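Local coordinates for origin of replication complex subunit 1B (Arabidopsis thaliana, PDB 5HH7), which reads the unmodified histone H3 tail through its BAH-PHD cassette and, as a whole protein, belongs to the complex that binds origins of replication, at residues A[46-51]-A[119-124]; A[53-58]-A[72-77]; A[63-68]-A[84-89]; A[188-193]-A[207-212]. One frame throughout, in Å; residues are numbered along the deposited sequence.

Contact 1: residues A[46-51]-A[119-124]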
loop_
_atom_site.group_PDB
_atom_site.type_symbol
_atom_site.label_atom_id
_atom_site.label_comp_id
_atom_site.label_asym_id
_atom_site.label_seq_id
_atom_site.Cartn_x
_atom_site.Cartn_y
_atom_site.Cartn_z
ATOM N N GLU A 46 3.386 14.467 -7.333
ATOM C CA GLU A 46 2.095 14.117 -7.910
ATOM C C GLU A 46 1.581 12.809 -7.317
ATOM O O GLU A 46 2.353 12.019 -6.774
ATOM C CB GLU A 46 2.202 14.004 -9.431
ATOM C CG GLU A 46 3.184 14.985 -10.051
ATOM C CD GLU A 46 2.820 15.356 -11.474
ATOM O OE1 GLU A 46 1.623 15.272 -11.820
ATOM O OE2 GLU A 46 3.728 15.735 -12.244
ATOM N N ASP A 47 0.275 12.588 -7.425
ATOM C CA ASP A 47 -0.356 11.398 -6.868
ATOM C C ASP A 47 -1.530 10.970 -7.748
ATOM O O ASP A 47 -2.689 11.100 -7.350
ATOM C CB ASP A 47 -0.826 11.684 -5.439
ATOM C CG ASP A 47 -1.371 10.456 -4.741
ATOM O OD1 ASP A 47 -2.077 10.620 -3.724
ATOM O OD2 ASP A 47 -1.097 9.330 -5.208
ATOM N N PRO A 48 -1.227 10.444 -8.948
ATOM C CA PRO A 48 -2.235 10.180 -9.982
ATOM C C PRO A 48 -3.306 9.171 -9.570
ATOM O O PRO A 48 -3.005 8.132 -8.981
ATOM C CB PRO A 48 -1.404 9.633 -11.149
ATOM C CG PRO A 48 -0.181 9.079 -10.513
ATOM C CD PRO A 48 0.113 9.992 -9.362
ATOM N N GLU A 49 -4.555 9.503 -9.888
ATOM C CA GLU A 49 -5.696 8.641 -9.611
ATOM C C GLU A 49 -5.704 7.434 -10.534
ATOM O O GLU A 49 -6.114 6.341 -10.142
ATOM C CB GLU A 49 -7.010 9.408 -9.827
ATOM C CG GLU A 49 -7.438 10.310 -8.687
ATOM C CD GLU A 49 -8.934 10.562 -8.674
ATOM O OE1 GLU A 49 -9.645 9.876 -7.915
ATOM O OE2 GLU A 49 -9.398 11.450 -9.417
ATOM N N ILE A 50 -5.262 7.646 -11.770
ATOM C CA ILE A 50 -5.441 6.668 -12.833
ATOM C C ILE A 50 -4.138 6.385 -13.576
ATOM O O ILE A 50 -3.437 7.307 -13.996
ATOM C CB ILE A 50 -6.499 7.162 -13.843
ATOM C CG1 ILE A 50 -7.845 7.365 -13.146
ATOM C CG2 ILE A 50 -6.636 6.192 -15.009
ATOM C CD1 ILE A 50 -8.920 7.894 -14.059
ATOM N N GLU A 51 -3.827 5.102 -13.744
ATOM C CA GLU A 51 -2.619 4.683 -14.445
ATOM C C GLU A 51 -2.884 4.459 -15.930
ATOM O O GLU A 51 -4.008 4.160 -16.332
ATOM C CB GLU A 51 -2.061 3.403 -13.821
ATOM C CG GLU A 51 -1.623 3.564 -12.377
ATOM C CD GLU A 51 -1.230 2.248 -11.736
ATOM O OE1 GLU A 51 -0.164 1.703 -12.097
ATOM O OE2 GLU A 51 -1.989 1.759 -10.873
ATOM N N ALA A 119 4.055 9.943 -14.044
ATOM C CA ALA A 119 4.402 10.012 -12.630
ATOM C C ALA A 119 4.074 8.702 -11.923
ATOM O O ALA A 119 3.178 7.968 -12.340
ATOM C CB ALA A 119 3.681 11.171 -11.961
ATOM N N ARG A 120 4.804 8.415 -10.851
ATOM C CA ARG A 120 4.607 7.181 -10.099
ATOM C C ARG A 120 3.502 7.330 -9.057
ATOM O O ARG A 120 3.369 8.378 -8.426
ATOM C CB ARG A 120 5.909 6.763 -9.412
ATOM C CG ARG A 120 7.068 6.509 -10.358
ATOM C CD ARG A 120 8.271 5.964 -9.605
ATOM N NE ARG A 120 8.800 6.927 -8.642
ATOM C CZ ARG A 120 9.505 6.595 -7.565
ATOM N NH1 ARG A 120 9.758 5.320 -7.304
ATOM N NH2 ARG A 120 9.951 7.538 -6.745
ATOM N N THR A 121 2.714 6.274 -8.873
ATOM C CA THR A 121 1.688 6.278 -7.838
ATOM C C THR A 121 2.337 6.145 -6.465
ATOM O O THR A 121 3.506 5.774 -6.352
ATOM C CB THR A 121 0.672 5.136 -8.024
ATOM O OG1 THR A 121 1.308 3.879 -7.767
ATOM C CG2 THR A 121 0.108 5.141 -9.441
ATOM N N MET A 122 1.569 6.452 -5.426
ATOM C CA MET A 122 2.044 6.363 -4.053
ATOM C C MET A 122 2.393 4.916 -3.695
ATOM O O MET A 122 3.368 4.653 -2.986
ATOM C CB MET A 122 0.969 6.911 -3.114
ATOM C CG MET A 122 1.458 7.308 -1.741
ATOM S SD MET A 122 0.404 8.581 -1.015
ATOM C CE MET A 122 0.815 9.993 -2.039
ATOM N N ARG A 123 1.588 3.981 -4.192
ATOM C CA ARG A 123 1.848 2.556 -4.001
ATOM C C ARG A 123 3.157 2.143 -4.672
ATOM O O ARG A 123 3.944 1.377 -4.112
ATOM C CB ARG A 123 0.682 1.729 -4.550
ATOM C CG ARG A 123 1.041 0.294 -4.921
ATOM C CD ARG A 123 0.655 0.025 -6.365
ATOM N NE ARG A 123 1.808 -0.123 -7.243
ATOM C CZ ARG A 123 1.805 0.131 -8.549
ATOM N NH1 ARG A 123 0.710 0.565 -9.165
ATOM N NH2 ARG A 123 2.910 -0.045 -9.244
ATOM N N GLU A 124 3.391 2.664 -5.869
ATOM C CA GLU A 124 4.629 2.391 -6.584
ATOM C C GLU A 124 5.837 2.903 -5.796
ATOM O O GLU A 124 6.858 2.222 -5.693
ATOM C CB GLU A 124 4.584 3.019 -7.979
ATOM C CG GLU A 124 5.728 2.609 -8.885
ATOM C CD GLU A 124 5.583 3.150 -10.299
ATOM O OE1 GLU A 124 4.498 3.672 -10.639
ATOM O OE2 GLU A 124 6.561 3.052 -11.069
#

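Contact 2: residues A[53-58]-A[72-77]. With ZN (zinc ion), chain C.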
loop_
_atom_site.group_PDB
_atom_site.type_symbol
_atom_site.label_atom_id
_atom_site.label_comp_id
_atom_site.label_asym_id
_atom_site.label_seq_id
_atom_site.Cartn_x
_atom_site.Cartn_y
_atom_site.Cartn_z
ATOM N N CYS A 53 -2.540 2.506 -19.592
ATOM C CA CYS A 53 -2.350 1.154 -20.090
ATOM C C CYS A 53 -0.950 1.049 -20.670
ATOM O O CYS A 53 -0.483 1.958 -21.358
ATOM C CB CYS A 53 -3.364 0.792 -21.166
ATOM S SG CYS A 53 -2.872 -0.706 -22.048
ATOM N N GLN A 54 -0.288 -0.068 -20.402
ATOM C CA GLN A 54 1.091 -0.251 -20.829
ATOM C C GLN A 54 1.201 -0.667 -22.292
ATOM O O GLN A 54 2.303 -0.821 -22.817
ATOM C CB GLN A 54 1.793 -1.265 -19.926
ATOM C CG GLN A 54 1.947 -0.784 -18.497
ATOM C CD GLN A 54 2.682 0.539 -18.417
ATOM O OE1 GLN A 54 3.857 0.629 -18.772
ATOM N NE2 GLN A 54 1.989 1.576 -17.963
ATOM N N ILE A 55 0.058 -0.837 -22.949
ATOM C CA ILE A 55 0.034 -1.223 -24.356
ATOM C C ILE A 55 -0.367 -0.066 -25.274
ATOM O O ILE A 55 0.293 0.187 -26.283
ATOM C CB ILE A 55 -0.910 -2.423 -24.597
ATOM C CG1 ILE A 55 -0.347 -3.686 -23.942
ATOM C CG2 ILE A 55 -1.111 -2.657 -26.084
ATOM C CD1 ILE A 55 -1.258 -4.888 -24.041
ATOM N N CYS A 56 -1.442 0.636 -24.923
ATOM C CA CYS A 56 -1.995 1.677 -25.792
ATOM C C CYS A 56 -1.685 3.088 -25.295
ATOM O O CYS A 56 -1.575 4.020 -26.095
ATOM C CB CYS A 56 -3.510 1.515 -25.931
ATOM S SG CYS A 56 -4.464 2.464 -24.721
ATOM N N PHE A 57 -1.571 3.236 -23.976
ATOM C CA PHE A 57 -1.306 4.529 -23.342
ATOM C C PHE A 57 -2.368 5.582 -23.658
ATOM O O PHE A 57 -2.095 6.781 -23.627
ATOM C CB PHE A 57 0.086 5.049 -23.714
ATOM C CG PHE A 57 1.205 4.194 -23.202
ATOM C CD1 PHE A 57 1.742 4.419 -21.946
ATOM C CD2 PHE A 57 1.718 3.165 -23.973
ATOM C CE1 PHE A 57 2.771 3.636 -21.467
ATOM C CE2 PHE A 57 2.750 2.378 -23.501
ATOM C CZ PHE A 57 3.276 2.614 -22.246
ATOM N N LYS A 58 -3.576 5.124 -23.966
ATOM C CA LYS A 58 -4.689 6.029 -24.225
ATOM C C LYS A 58 -5.792 5.821 -23.193
ATOM O O LYS A 58 -6.110 4.686 -22.835
ATOM C CB LYS A 58 -5.225 5.834 -25.647
ATOM C CG LYS A 58 -4.211 6.174 -26.735
ATOM C CD LYS A 58 -4.837 6.193 -28.125
ATOM C CE LYS A 58 -4.988 4.796 -28.716
ATOM N NZ LYS A 58 -5.580 4.846 -30.087
ATOM N N GLY A 72 1.685 -3.471 -13.681
ATOM C CA GLY A 72 1.299 -2.550 -14.733
ATOM C C GLY A 72 -0.175 -2.682 -15.066
ATOM O O GLY A 72 -0.806 -3.696 -14.758
ATOM N N GLY A 73 -0.727 -1.651 -15.698
ATOM C CA GLY A 73 -2.125 -1.653 -16.088
ATOM C C GLY A 73 -2.312 -2.035 -17.544
ATOM O O GLY A 73 -1.506 -1.665 -18.398
ATOM N N PHE A 74 -3.372 -2.787 -17.823
ATOM C CA PHE A 74 -3.661 -3.254 -19.176
ATOM C C PHE A 74 -5.163 -3.290 -19.433
ATOM O O PHE A 74 -5.909 -3.913 -18.680
ATOM C CB PHE A 74 -3.081 -4.657 -19.400
ATOM C CG PHE A 74 -1.594 -4.746 -19.193
ATOM C CD1 PHE A 74 -0.721 -4.595 -20.259
ATOM C CD2 PHE A 74 -1.068 -4.990 -17.933
ATOM C CE1 PHE A 74 0.645 -4.678 -20.070
ATOM C CE2 PHE A 74 0.296 -5.069 -17.738
ATOM C CZ PHE A 74 1.155 -4.911 -18.809
ATOM N N HIS A 75 -5.607 -2.620 -20.494
ATOM C CA HIS A 75 -6.996 -2.729 -20.928
ATOM C C HIS A 75 -7.267 -4.165 -21.365
ATOM O O HIS A 75 -6.432 -4.780 -22.030
ATOM C CB HIS A 75 -7.284 -1.775 -22.092
ATOM C CG HIS A 75 -7.407 -0.337 -21.689
ATOM N ND1 HIS A 75 -6.891 0.693 -22.445
ATOM C CD2 HIS A 75 -8.001 0.244 -20.620
ATOM C CE1 HIS A 75 -7.146 1.845 -21.851
ATOM N NE2 HIS A 75 -7.824 1.600 -20.744
ATOM N N LEU A 76 -8.427 -4.697 -20.989
ATOM C CA LEU A 76 -8.828 -6.038 -21.407
ATOM C C LEU A 76 -8.873 -6.149 -22.927
ATOM O O LEU A 76 -8.387 -7.121 -23.508
ATOM C CB LEU A 76 -10.203 -6.394 -20.837
ATOM C CG LEU A 76 -10.339 -6.612 -19.330
ATOM C CD1 LEU A 76 -11.799 -6.840 -18.970
ATOM C CD2 LEU A 76 -9.483 -7.784 -18.871
ATOM N N LYS A 77 -9.453 -5.136 -23.562
ATOM C CA LYS A 77 -9.663 -5.127 -25.007
ATOM C C LYS A 77 -8.359 -5.015 -25.786
ATOM O O LYS A 77 -8.349 -5.145 -27.009
ATOM C CB LYS A 77 -10.552 -3.949 -25.392
ATOM C CG LYS A 77 -9.856 -2.608 -25.227
ATOM C CD LYS A 77 -10.587 -1.504 -25.960
ATOM C CE LYS A 77 -9.718 -0.264 -26.082
ATOM N NZ LYS A 77 -8.458 -0.533 -26.826
HETATM ZN ZN ZN C . -4.900 -0.174 -23.873
HETATM O O HOH W 1 0.294 0.846 -15.949
#

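Contact 3: residues A[63-68]-A[84-89]. With ZN (zinc ion), chain D.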
loop_
_atom_site.group_PDB
_atom_site.type_symbol
_atom_site.label_atom_id
_atom_site.label_comp_id
_atom_site.label_asym_id
_atom_site.label_seq_id
_atom_site.Cartn_x
_atom_site.Cartn_y
_atom_site.Cartn_z
ATOM N N ILE A 63 -12.362 -1.696 -19.144
ATOM C CA ILE A 63 -11.793 -2.148 -17.879
ATOM C C ILE A 63 -10.296 -2.414 -17.994
ATOM O O ILE A 63 -9.831 -3.014 -18.963
ATOM C CB ILE A 63 -12.517 -3.411 -17.355
ATOM C CG1 ILE A 63 -13.986 -3.097 -17.077
ATOM C CG2 ILE A 63 -11.849 -3.940 -16.093
ATOM C CD1 ILE A 63 -14.190 -1.924 -16.139
ATOM N N MET A 64 -9.548 -1.943 -17.002
ATOM C CA MET A 64 -8.110 -2.137 -16.961
ATOM C C MET A 64 -7.755 -3.069 -15.814
ATOM O O MET A 64 -8.220 -2.882 -14.687
ATOM C CB MET A 64 -7.406 -0.793 -16.783
ATOM C CG MET A 64 -5.888 -0.872 -16.802
ATOM S SD MET A 64 -5.115 0.753 -16.642
ATOM C CE MET A 64 -5.777 1.591 -18.080
ATOM N N ILE A 65 -6.941 -4.079 -16.097
ATOM C CA ILE A 65 -6.502 -4.989 -15.045
ATOM C C ILE A 65 -5.027 -4.807 -14.713
ATOM O O ILE A 65 -4.292 -4.121 -15.423
ATOM C CB ILE A 65 -6.782 -6.464 -15.390
ATOM C CG1 ILE A 65 -6.029 -6.875 -16.656
ATOM C CG2 ILE A 65 -8.279 -6.697 -15.546
ATOM C CD1 ILE A 65 -6.146 -8.350 -16.978
ATOM N N GLU A 66 -4.609 -5.443 -13.627
ATOM C CA GLU A 66 -3.278 -5.264 -13.078
ATOM C C GLU A 66 -2.506 -6.575 -13.144
ATOM O O GLU A 66 -3.021 -7.626 -12.763
ATOM C CB GLU A 66 -3.405 -4.800 -11.629
ATOM C CG GLU A 66 -2.103 -4.671 -10.868
ATOM C CD GLU A 66 -2.324 -4.103 -9.480
ATOM O OE1 GLU A 66 -2.466 -4.896 -8.524
ATOM O OE2 GLU A 66 -2.377 -2.861 -9.352
ATOM N N CYS A 67 -1.275 -6.515 -13.635
ATOM C CA CYS A 67 -0.442 -7.708 -13.706
ATOM C C CYS A 67 0.069 -8.077 -12.318
ATOM O O CYS A 67 0.564 -7.219 -11.596
ATOM C CB CYS A 67 0.736 -7.483 -14.652
ATOM S SG CYS A 67 1.950 -8.797 -14.568
ATOM N N ASP A 68 -0.064 -9.352 -11.948
ATOM C CA ASP A 68 0.410 -9.839 -10.652
ATOM C C ASP A 68 1.886 -9.542 -10.414
ATOM O O ASP A 68 2.304 -9.357 -9.273
ATOM C CB ASP A 68 0.201 -11.353 -10.526
ATOM C CG ASP A 68 -1.253 -11.733 -10.372
ATOM O OD1 ASP A 68 -2.071 -10.835 -10.090
ATOM O OD2 ASP A 68 -1.570 -12.934 -10.525
ATOM N N LYS A 84 -12.687 -10.529 -22.604
ATOM C CA LYS A 84 -14.006 -9.946 -22.404
ATOM C C LYS A 84 -14.201 -9.609 -20.930
ATOM O O LYS A 84 -14.742 -8.554 -20.587
ATOM C CB LYS A 84 -15.085 -10.923 -22.871
ATOM C CG LYS A 84 -16.509 -10.485 -22.565
ATOM C CD LYS A 84 -16.918 -9.277 -23.395
ATOM C CE LYS A 84 -18.374 -8.900 -23.157
ATOM N NZ LYS A 84 -18.519 -7.839 -22.121
ATOM N N GLU A 85 -13.736 -10.507 -20.066
ATOM C CA GLU A 85 -13.932 -10.366 -18.631
ATOM C C GLU A 85 -12.604 -10.284 -17.890
ATOM O O GLU A 85 -11.575 -10.741 -18.389
ATOM C CB GLU A 85 -14.737 -11.552 -18.098
ATOM C CG GLU A 85 -16.017 -11.817 -18.865
ATOM C CD GLU A 85 -17.030 -10.706 -18.698
ATOM O OE1 GLU A 85 -17.036 -10.070 -17.623
ATOM O OE2 GLU A 85 -17.815 -10.463 -19.637
ATOM N N VAL A 86 -12.631 -9.690 -16.702
ATOM C CA VAL A 86 -11.476 -9.708 -15.819
ATOM C C VAL A 86 -11.199 -11.150 -15.427
ATOM O O VAL A 86 -12.087 -11.833 -14.915
ATOM C CB VAL A 86 -11.730 -8.893 -14.538
ATOM C CG1 VAL A 86 -10.591 -9.092 -13.545
ATOM C CG2 VAL A 86 -11.910 -7.420 -14.868
ATOM N N PRO A 87 -9.974 -11.631 -15.688
ATOM C CA PRO A 87 -9.620 -12.999 -15.296
ATOM C C PRO A 87 -9.666 -13.195 -13.784
ATOM O O PRO A 87 -9.211 -12.339 -13.021
ATOM C CB PRO A 87 -8.185 -13.158 -15.816
ATOM C CG PRO A 87 -7.694 -11.764 -16.062
ATOM C CD PRO A 87 -8.898 -10.975 -16.447
ATOM N N GLU A 88 -10.231 -14.320 -13.364
ATOM C CA GLU A 88 -10.268 -14.687 -11.955
ATOM C C GLU A 88 -8.923 -15.289 -11.565
ATOM O O GLU A 88 -8.345 -16.070 -12.318
ATOM C CB GLU A 88 -11.399 -15.693 -11.711
ATOM C CG GLU A 88 -11.590 -16.105 -10.260
ATOM C CD GLU A 88 -12.750 -17.069 -10.080
ATOM O OE1 GLU A 88 -12.937 -17.951 -10.946
ATOM O OE2 GLU A 88 -13.482 -16.938 -9.077
ATOM N N GLY A 89 -8.414 -14.912 -10.396
ATOM C CA GLY A 89 -7.171 -15.475 -9.900
ATOM C C GLY A 89 -5.924 -14.968 -10.601
ATOM O O GLY A 89 -5.881 -13.826 -11.065
HETATM ZN ZN ZN D . 3.691 -7.687 -16.102
#

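Contact 4: residues A[188-193]-A[207-212]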
loop_
_atom_site.group_PDB
_atom_site.type_symbol
_atom_site.label_atom_id
_atom_site.label_comp_id
_atom_site.label_asym_id
_atom_site.label_seq_id
_atom_site.Cartn_x
_atom_site.Cartn_y
_atom_site.Cartn_z
ATOM N N ILE A 188 1.814 12.592 7.470
ATOM C CA ILE A 188 0.928 11.597 6.875
ATOM C C ILE A 188 0.467 12.072 5.504
ATOM O O ILE A 188 0.018 13.205 5.359
ATOM C CB ILE A 188 -0.316 11.352 7.748
ATOM C CG1 ILE A 188 0.080 10.743 9.095
ATOM C CG2 ILE A 188 -1.313 10.452 7.018
ATOM C CD1 ILE A 188 -1.070 10.671 10.088
ATOM N N LEU A 189 0.585 11.208 4.501
ATOM C CA LEU A 189 0.121 11.538 3.159
ATOM C C LEU A 189 -1.371 11.254 3.035
ATOM O O LEU A 189 -2.174 12.174 2.891
ATOM C CB LEU A 189 0.914 10.765 2.103
ATOM C CG LEU A 189 2.374 11.198 1.958
ATOM C CD1 LEU A 189 3.127 10.285 0.999
ATOM C CD2 LEU A 189 2.449 12.651 1.495
ATOM N N ARG A 190 -1.735 9.977 3.098
ATOM C CA ARG A 190 -3.140 9.576 3.115
ATOM C C ARG A 190 -3.255 8.115 3.524
ATOM O O ARG A 190 -2.244 7.427 3.672
ATOM C CB ARG A 190 -3.802 9.806 1.752
ATOM C CG ARG A 190 -3.026 9.247 0.569
ATOM C CD ARG A 190 -3.706 9.608 -0.754
ATOM N NE ARG A 190 -3.062 8.983 -1.907
ATOM C CZ ARG A 190 -3.282 7.729 -2.293
ATOM N NH1 ARG A 190 -4.124 6.964 -1.614
ATOM N NH2 ARG A 190 -2.654 7.238 -3.352
ATOM N N HIS A 191 -4.483 7.649 3.715
ATOM C CA HIS A 191 -4.715 6.258 4.094
ATOM C C HIS A 191 -4.329 5.283 2.989
ATOM O O HIS A 191 -4.434 5.588 1.801
ATOM C CB HIS A 191 -6.188 6.029 4.448
ATOM C CG HIS A 191 -6.589 6.568 5.784
ATOM N ND1 HIS A 191 -7.136 7.823 5.949
ATOM C CD2 HIS A 191 -6.535 6.016 7.021
ATOM C CE1 HIS A 191 -7.396 8.022 7.229
ATOM N NE2 HIS A 191 -7.043 6.940 7.901
ATOM N N CYS A 192 -3.872 4.104 3.396
ATOM C CA CYS A 192 -3.860 2.948 2.512
ATOM C C CYS A 192 -4.676 1.865 3.210
ATOM O O CYS A 192 -5.134 2.063 4.335
ATOM C CB CYS A 192 -2.434 2.478 2.197
ATOM S SG CYS A 192 -1.429 1.999 3.624
ATOM N N SER A 193 -4.880 0.734 2.548
ATOM C CA SER A 193 -5.667 -0.333 3.152
ATOM C C SER A 193 -4.883 -1.638 3.198
ATOM O O SER A 193 -4.615 -2.252 2.166
ATOM C CB SER A 193 -6.987 -0.525 2.405
ATOM O OG SER A 193 -7.876 -1.328 3.163
ATOM N N GLY A 207 -8.788 -1.080 -5.536
ATOM C CA GLY A 207 -7.916 0.004 -5.956
ATOM C C GLY A 207 -6.432 -0.167 -5.689
ATOM O O GLY A 207 -5.970 -1.221 -5.244
ATOM N N ASP A 208 -5.684 0.899 -5.952
ATOM C CA ASP A 208 -4.225 0.845 -5.985
ATOM C C ASP A 208 -3.573 0.769 -4.605
ATOM O O ASP A 208 -2.408 0.396 -4.483
ATOM C CB ASP A 208 -3.685 2.070 -6.725
ATOM C CG ASP A 208 -2.273 1.873 -7.222
ATOM O OD1 ASP A 208 -1.955 0.741 -7.637
ATOM O OD2 ASP A 208 -1.490 2.846 -7.208
ATOM N N ASP A 209 -4.321 1.126 -3.570
ATOM C CA ASP A 209 -3.735 1.291 -2.248
ATOM C C ASP A 209 -4.038 0.126 -1.312
ATOM O O ASP A 209 -4.115 0.291 -0.093
ATOM C CB ASP A 209 -4.192 2.624 -1.656
ATOM C CG ASP A 209 -3.826 3.797 -2.550
ATOM O OD1 ASP A 209 -2.623 3.961 -2.839
ATOM O OD2 ASP A 209 -4.735 4.525 -3.000
ATOM N N VAL A 210 -4.189 -1.058 -1.896
ATOM C CA VAL A 210 -4.494 -2.263 -1.136
ATOM C C VAL A 210 -3.258 -3.143 -1.004
ATOM O O VAL A 210 -2.606 -3.469 -1.998
ATOM C CB VAL A 210 -5.630 -3.065 -1.804
ATOM C CG1 VAL A 210 -5.837 -4.405 -1.099
ATOM C CG2 VAL A 210 -6.917 -2.250 -1.811
ATOM N N PHE A 211 -2.938 -3.528 0.226
ATOM C CA PHE A 211 -1.769 -4.360 0.476
ATOM C C PHE A 211 -2.116 -5.565 1.333
ATOM O O PHE A 211 -3.145 -5.591 2.006
ATOM C CB PHE A 211 -0.664 -3.544 1.152
ATOM C CG PHE A 211 -0.264 -2.328 0.376
ATOM C CD1 PHE A 211 0.687 -2.416 -0.628
ATOM C CD2 PHE A 211 -0.858 -1.103 0.631
ATOM C CE1 PHE A 211 1.046 -1.296 -1.359
ATOM C CE2 PHE A 211 -0.504 0.021 -0.096
ATOM C CZ PHE A 211 0.448 -0.077 -1.092
ATOM N N LEU A 212 -1.242 -6.561 1.292
ATOM C CA LEU A 212 -1.386 -7.764 2.097
ATOM C C LEU A 212 -0.397 -7.721 3.251
ATOM O O LEU A 212 0.773 -7.401 3.052
ATOM C CB LEU A 212 -1.088 -8.996 1.243
ATOM C CG LEU A 212 -0.810 -10.292 2.016
ATOM C CD1 LEU A 212 -2.082 -10.816 2.648
ATOM C CD2 LEU A 212 -0.171 -11.354 1.112
HETATM O O HOH W 2 -1.368 4.634 -5.068
HETATM O O HOH W 3 -4.488 5.685 -5.572
#

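Contact 1: residues A[46-51]-A[119-124]
Arg123 NH1 is a worked example of one guanidinium nitrogen shared by two acids: Glu51 OE1 across the contact, at 3.3 Å with an N-H...O angle of 152°, and Asp208 beyond it. The Glu51 oxygen lies in the guanidinium plane but is itself met from above its carboxylate plane, and the two planes stand 43° apart. Glu51 has a stronger partner in a basic side chain of the bound peptide, which takes OE2; that basic group and Arg123 together would offset the close approach of Glu51 and Asp208. Thr121 OG1 caps the helix by accepting from Glu124 N (3.1 Å), is hydrogen-bonded to Asp208, and lies over one face of the Arg123 guanidinium, toward its rim. Its methyl, Thr121 CG2, packs against Glu51 CG at 3.8 Å and meets Pro48 CG as well. Asp47 swings its carboxylate anti to the backbone N (chi1 -174°), which lays OD1 3.4 Å from Met122 CE while Arg190 holds the same oxygen. The 46-51 loop thus runs past the start of helix 122-127, whose Met122 rests on Tyr33 of strand 31-34 and on Leu189 and Arg190 of strand 188-195.

Contact 2: residues A[53-58]-A[72-77]
Gln54 N donates to Gly73 O at 2.8 Å and so ties the turn at 53-58 to the start of strand 73-75, while a water accepts from Gly73 N and, weakly, from Gln54 NE2. The zinc ion also joins the segments. His75 presents ND1 to the metal at 2.6 Å, and Cys53 and Cys56 bring their sulfurs to the same ion from the other segment. Cys53 SG, anti to its own nitrogen (chi1 166°), also collects backbone N-H groups: Ile55 N at 3.1 Å, Cys56 N, and across the contact His75 N in a weak bond of 3.7 Å. Cys56 SG accepts from Lys58 N at 2.9 Å. Such donors would be expected to draw charge off the thiolates. The imidazole is hemmed in as well: Cys53 CB lies over one face in a CH-pi contact, 4.1 Å from the centroid of the His75 ring, and Lys58 O sits in the ring plane, 3.2 Å from His75 CE1. Further along, Ile55 CG1 approaches the edge of the Phe74 ring, 3.8 Å from Phe74 CD1, as Gln54 CB packs obliquely beside it. The Cys53-Cys56 turn, with its N-H...S bonds, is a zinc knuckle; with His75 and Cys78 it makes one of the two zinc sites of the PHD finger, the cross-brace fold in which the first and third ligand pairs share one metal.

Contact 3: residues A[63-68]-A[84-89]
The Pro87 ring, the one side-chain ring in this contact, is met at its CD-CG edge by a single methyl, Ile65 CD1, which stands 3.8 Å from Pro87 CD and 3.9 Å from Pro87 CG. No aromatic group takes part, and the principle illustrated is branched aliphatic packing. Ile65 holds CG1 between its backbone N and carbonyl carbon, the crowded position (chi1 61°), which sends CD1 to the proline and leaves CG2 for Val86. Val86 CG2 in turn touches Ile63, just ahead of the strand, at CG2 (3.7 Å) and Ile65, within it, at CG2 (3.8 Å). Val86 and Ile65 pass side by side, pointing opposite ways, and Ile63 lies roughly square to Val86. Farther along, Asp68 OD2 comes no nearer than 4.4 Å to Gly89 O, two acceptors, and takes its hydrogen bond from Trp91 N instead. Both segments face the bound H3 peptide: Met64, Glu66, Pro87 and Gly89 hydrogen-bond to it through their backbones, Glu66 adds a salt bridge to a basic side chain, and Pro87 packs on an apolar one. Cys67 SG binds, at 2.6 Å, the zinc ion whose site Cys70, Cys93 and Cys96 complete. Loop 84-89 runs beside strand 64-66, itself paired antiparallel with strand 73-75; the loop then leads to helix 94-98.

Contact 4: residues A[188-193]-A[207-212]
Within the BAH domain, Ser193 and Val210 form a parallel bridge between the two strands of a beta-alpha-beta unit, 188-195 and 210-218, with helix 197-200 between them. Ser193 bonds to the residues flanking Val210: its N donates to Asp209 O at 2.8 Å and 169°, and its O accepts from Phe211 N at 2.9 Å. Beside this bridge Cys192 CB meets the edge of the Phe211 ring, 3.9 Å from Phe211 CE2, while its sulfur stands oblique to the ring. Arg190 of the first strand, its chain stretched out as far as NE, delivers NH1 to Asp209 OD2, just ahead of the second strand, at 2.9 Å and 161°. The oxygen is met from well above the carboxylate plane, 67° out of it, so the pair is not a flat two-pronged bridge, and the bonds from Arg190 NH2 are weak. A water links Asp209 OD1 to Asp208 OD2, and another donates to Asp209 OD2. Both charged groups have stronger partners elsewhere, Asp47 at Arg190 NE and the Tyr33 hydroxyl at Asp209 OD1. Gripped from several sides and bridged by water, the ion pair probably keeps its charges, and its acid would temper the arginine close to the like-charged basic side chain of the peptide.

Contacts 1, 3 and 4 show how two modules share one ligand, with contact 2 as a zinc site of the finger. Contacts 2 and 3 both lie within the PHD finger, centres 11 Å apart, joined by a probable hydrogen bond from Ile65 N to Phe74 O (2.8 Å). Contact 1 sets the chain leading into the finger against the start of helix 122-127 in the BAH range, and is tied to contact 4 through Asp47 OD1 and Arg190 NE (2.6 Å). Asp208 lies close to both Glu51 and Glu66 (Glu66 OE2 to Asp208 OD1 4.0 Å); Arg123 and Arg172 would offset these like charges, and basic side chains of the peptide pair with Glu51 and Glu66.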